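Local coordinates for Rbsd/fucu transport protein family protein (Streptococcus pneumoniae, PDB 4A34), which probably catalyses the interconversion of the alpha and beta anomers of L-fucose, at residues S70-N75 against Y112-K117. Residues are numbered along the deposited sequence; the frame is centred on the assembly and turned at random.
Sequences SIQFMN and YERSKK. With FUL (beta-L-fucopyranose), chain B.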
ATOM      1  N   SER I  70     -25.433 -26.260   8.176  1.00 39.87           N
ATOM      2  CA  SER I  70     -24.645 -25.635   7.126  1.00 39.23           C
ATOM      3  C   SER I  70     -25.274 -24.312   6.691  1.00 38.51           C
ATOM      4  O   SER I  70     -24.661 -23.544   5.947  1.00 38.36           O
ATOM      5  CB  SER I  70     -24.492 -26.581   5.934  1.00 39.36           C
ATOM      6  OG  SER I  70     -25.666 -26.583   5.144  1.00 40.36           O
ATOM      7  N   ILE I  71     -26.497 -24.057   7.161  1.00 37.79           N
ATOM      8  CA  ILE I  71     -27.251 -22.839   6.822  1.00 36.96           C
ATOM      9  C   ILE I  71     -27.842 -22.197   8.084  1.00 36.82           C
ATOM     10  O   ILE I  71     -28.389 -22.890   8.944  1.00 36.82           O
ATOM     11  CB  ILE I  71     -28.368 -23.144   5.783  1.00 36.93           C
ATOM     12  CG1 ILE I  71     -27.763 -23.597   4.452  1.00 36.21           C
ATOM     13  CG2 ILE I  71     -29.267 -21.943   5.554  1.00 36.27           C
ATOM     14  CD1 ILE I  71     -28.666 -24.483   3.645  1.00 35.38           C
ATOM     15  N   GLN I  72     -27.710 -20.879   8.203  1.00 36.58           N
ATOM     16  CA  GLN I  72     -28.276 -20.154   9.337  1.00 36.50           C
ATOM     17  C   GLN I  72     -29.079 -18.954   8.877  1.00 36.62           C
ATOM     18  O   GLN I  72     -28.656 -18.221   7.984  1.00 36.85           O
ATOM     19  CB  GLN I  72     -27.192 -19.676  10.308  1.00 36.37           C
ATOM     20  CG  GLN I  72     -26.492 -20.760  11.101  1.00 36.06           C
ATOM     21  CD  GLN I  72     -25.338 -21.361  10.340  1.00 36.45           C
ATOM     22  OE1 GLN I  72     -24.384 -20.665   9.968  1.00 36.27           O
ATOM     23  NE2 GLN I  72     -25.419 -22.661  10.087  1.00 36.43           N
ATOM     24  N   PHE I  73     -30.241 -18.752   9.487  1.00 36.88           N
ATOM     25  CA  PHE I  73     -30.990 -17.524   9.273  1.00 37.37           C
ATOM     26  C   PHE I  73     -30.890 -16.676  10.532  1.00 37.79           C
ATOM     27  O   PHE I  73     -30.356 -17.130  11.541  1.00 37.90           O
ATOM     28  CB  PHE I  73     -32.451 -17.795   8.898  1.00 37.35           C
ATOM     29  CG  PHE I  73     -32.635 -18.603   7.636  1.00 36.92           C
ATOM     30  CD1 PHE I  73     -31.644 -18.669   6.663  1.00 37.34           C
ATOM     31  CD2 PHE I  73     -33.831 -19.272   7.407  1.00 36.95           C
ATOM     32  CE1 PHE I  73     -31.832 -19.416   5.495  1.00 36.99           C
ATOM     33  CE2 PHE I  73     -34.025 -20.017   6.244  1.00 36.94           C
ATOM     34  CZ  PHE I  73     -33.023 -20.094   5.291  1.00 36.35           C
ATOM     35  N   MET I  74     -31.363 -15.437  10.461  1.00 38.48           N
ATOM     36  CA  MET I  74     -31.370 -14.562  11.622  1.00 39.55           C
ATOM     37  C   MET I  74     -32.779 -14.518  12.181  1.00 40.38           C
ATOM     38  O   MET I  74     -33.694 -14.038  11.512  1.00 40.28           O
ATOM     39  CB  MET I  74     -30.905 -13.152  11.249  1.00 39.44           C
ATOM     40  CG  MET I  74     -31.028 -12.131  12.384  1.00 39.54           C
ATOM     41  SD  MET I  74     -30.643 -10.436  11.896  1.00 40.04           S
ATOM     42  CE  MET I  74     -28.853 -10.505  11.805  1.00 39.79           C
ATOM     43  N   ASN I  75     -32.948 -15.008  13.408  1.00 41.68           N
ATOM     44  CA  ASN I  75     -34.266 -15.053  14.035  1.00 43.07           C
ATOM     45  C   ASN I  75     -34.843 -13.667  14.327  1.00 43.62           C
ATOM     46  O   ASN I  75     -34.103 -12.706  14.530  1.00 43.59           O
ATOM     47  CB  ASN I  75     -34.249 -15.904  15.307  1.00 43.34           C
ATOM     48  CG  ASN I  75     -35.544 -16.691  15.498  1.00 44.64           C
ATOM     49  OD1 ASN I  75     -36.613 -16.283  15.030  1.00 45.54           O
ATOM     50  ND2 ASN I  75     -35.449 -17.830  16.177  1.00 45.85           N
ATOM     51  N   TYR I 112     -24.360 -11.751  14.112  1.00 37.14           N
ATOM     52  CA  TYR I 112     -23.339 -10.731  13.862  1.00 36.81           C
ATOM     53  C   TYR I 112     -21.946 -11.307  14.072  1.00 36.43           C
ATOM     54  O   TYR I 112     -21.087 -11.223  13.190  1.00 36.38           O
ATOM     55  CB  TYR I 112     -23.538  -9.509  14.769  1.00 36.95           C
ATOM     56  CG  TYR I 112     -24.733  -8.618  14.440  1.00 38.07           C
ATOM     57  CD1 TYR I 112     -25.401  -8.705  13.207  1.00 38.47           C
ATOM     58  CD2 TYR I 112     -25.169  -7.652  15.351  1.00 38.66           C
ATOM     59  CE1 TYR I 112     -26.490  -7.866  12.909  1.00 38.59           C
ATOM     60  CE2 TYR I 112     -26.260  -6.808  15.058  1.00 39.02           C
ATOM     61  CZ  TYR I 112     -26.915  -6.923  13.839  1.00 38.77           C
ATOM     62  OH  TYR I 112     -27.985  -6.093  13.556  1.00 38.37           O
ATOM     63  N   GLU I 113     -21.740 -11.919  15.236  1.00 35.95           N
ATOM     64  CA  GLU I 113     -20.448 -12.498  15.589  1.00 35.61           C
ATOM     65  C   GLU I 113     -19.979 -13.611  14.635  1.00 35.15           C
ATOM     66  O   GLU I 113     -18.812 -13.639  14.243  1.00 35.05           O
ATOM     67  CB  GLU I 113     -20.435 -12.956  17.058  1.00 35.95           C
ATOM     68  CG  GLU I 113     -20.652 -11.830  18.097  1.00 36.25           C
ATOM     69  CD  GLU I 113     -19.590 -10.729  18.038  1.00 37.53           C
ATOM     70  OE1 GLU I 113     -18.401 -11.045  17.815  1.00 38.45           O
ATOM     71  OE2 GLU I 113     -19.953  -9.540  18.211  1.00 37.38           O
ATOM     72  N   ARG I 114     -20.873 -14.512  14.242  1.00 34.73           N
ATOM     73  CA  ARG I 114     -20.483 -15.532  13.261  1.00 34.41           C
ATOM     74  C   ARG I 114     -20.137 -14.910  11.894  1.00 34.13           C
ATOM     75  O   ARG I 114     -19.215 -15.368  11.213  1.00 34.26           O
ATOM     76  CB  ARG I 114     -21.526 -16.646  13.118  1.00 34.37           C
ATOM     77  CG  ARG I 114     -20.872 -17.991  12.785  1.00 34.34           C
ATOM     78  CD  ARG I 114     -21.754 -18.861  11.923  1.00 34.41           C
ATOM     79  NE  ARG I 114     -22.464 -19.889  12.673  1.00 34.94           N
ATOM     80  CZ  ARG I 114     -22.414 -21.191  12.403  1.00 34.57           C
ATOM     81  NH1 ARG I 114     -21.688 -21.639  11.396  1.00 33.85           N
ATOM     82  NH2 ARG I 114     -23.097 -22.051  13.144  1.00 35.48           N
ATOM     83  N   SER I 115     -20.853 -13.851  11.517  1.00 33.39           N
ATOM     84  CA  SER I 115     -20.563 -13.131  10.275  1.00 32.95           C
ATOM     85  C   SER I 115     -19.173 -12.467  10.255  1.00 32.64           C
ATOM     86  O   SER I 115     -18.601 -12.268   9.190  1.00 32.33           O
ATOM     87  CB  SER I 115     -21.655 -12.109   9.961  1.00 32.64           C
ATOM     88  OG  SER I 115     -21.407 -10.877  10.605  1.00 32.46           O
ATOM     89  N   LYS I 116     -18.638 -12.136  11.429  1.00 32.62           N
ATOM     90  CA  LYS I 116     -17.298 -11.549  11.533  1.00 32.33           C
ATOM     91  C   LYS I 116     -16.218 -12.602  11.294  1.00 32.32           C
ATOM     92  O   LYS I 116     -15.107 -12.279  10.874  1.00 32.09           O
ATOM     93  CB  LYS I 116     -17.087 -10.881  12.889  1.00 32.10           C
ATOM     94  CG  LYS I 116     -18.023  -9.730  13.182  1.00 32.04           C
ATOM     95  CD  LYS I 116     -17.679  -9.044  14.504  1.00 32.28           C
ATOM     96  CE  LYS I 116     -18.598  -7.863  14.746  1.00 32.79           C
ATOM     97  NZ  LYS I 116     -18.638  -7.465  16.168  1.00 33.74           N
ATOM     98  N   LYS I 117     -16.569 -13.861  11.556  1.00 32.53           N
ATOM     99  CA  LYS I 117     -15.659 -14.992  11.376  1.00 32.44           C
ATOM    100  C   LYS I 117     -15.835 -15.657  10.017  1.00 32.09           C
ATOM    101  O   LYS I 117     -15.114 -16.596   9.687  1.00 32.24           O
ATOM    102  CB  LYS I 117     -15.858 -16.030  12.488  1.00 32.60           C
ATOM    103  CG  LYS I 117     -14.868 -15.909  13.655  1.00 34.08           C
ATOM    104  CD  LYS I 117     -15.516 -15.442  14.954  1.00 35.70           C
ATOM    105  CE  LYS I 117     -16.043 -16.614  15.783  1.00 36.19           C
ATOM    106  NZ  LYS I 117     -16.773 -16.143  17.007  1.00 36.35           N
TER
HETATM  107  C1  FUL B1144     -30.676  -6.306  10.891  1.00 44.27           C
HETATM  108  C2  FUL B1144     -31.010  -6.521   9.409  1.00 43.71           C
HETATM  109  O2  FUL B1144     -30.039  -7.301   8.751  1.00 43.62           O
HETATM  110  C3  FUL B1144     -32.350  -7.248   9.343  1.00 43.39           C
HETATM  111  O3  FUL B1144     -32.767  -7.423   8.016  1.00 44.43           O
HETATM  112  C4  FUL B1144     -33.407  -6.466  10.103  1.00 43.43           C
HETATM  113  O4  FUL B1144     -33.549  -5.213   9.488  1.00 43.17           O
HETATM  114  C5  FUL B1144     -32.933  -6.266  11.537  1.00 43.95           C
HETATM  115  C6  FUL B1144     -33.995  -5.572  12.379  1.00 43.18           C
HETATM  116  O5  FUL B1144     -31.708  -5.541  11.496  1.00 44.32           O
HETATM  117  O1  FUL B1144     -29.443  -5.654  11.067  1.00 45.68           O
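The amide of Gln72 lies against one face of the Arg114 guanidinium, the two planes 24° apart, with OE1 3.1 Å above the plane and over its centre. Gln72 OE1 comes within 3.2 Å of Arg114 CZ; it meets the flat group from above, so the N-H groups, which point outward in the plane, make no hydrogen bond with it. Glutamine suits this place because its neutral amide is flat and carries a polar oxygen: a bend at chi2 (85°) folds the amide back along the strand, toward Ser69, and under the guanidinium. Ser69, just before the strand, is hydrogen-bonded to NE2. NH1 of Arg114 also forms a salt bridge with Glu25.

The other flat group is the Tyr112 ring. At its edge, in the ring plane, sits O1 of the fucose, 2.9 Å from Tyr112 OH in a hydrogen bond whose donor may be either oxygen. The methyl of Met74 approaches the ring obliquely, Met74 CE being 3.7 Å from Tyr112 CE1. Met74 is extended with CG anti to the backbone N (chi1 174°) until chi3 turns CE to the ring; a slender, unbranched thioether chain can reach from strand to helix. Tyr33 and Phe111 also touch Met74, while His22 of the second subunit packs on Tyr112.

Segments 70-75 and 112-117 thus meet through two side-chain pairs, one stacked and polar, the other apolar. The partial negative charge of OE1 over the guanidinium centre probably favours the cation electrostatically, alongside Glu25. At the other pair, Met74 gives the tyrosine an apolar flank while the tyrosine hydroxyl, also bonded to Arg108, reaches the oxygen on C1, the anomeric carbon, whose configuration a mutarotase inverts.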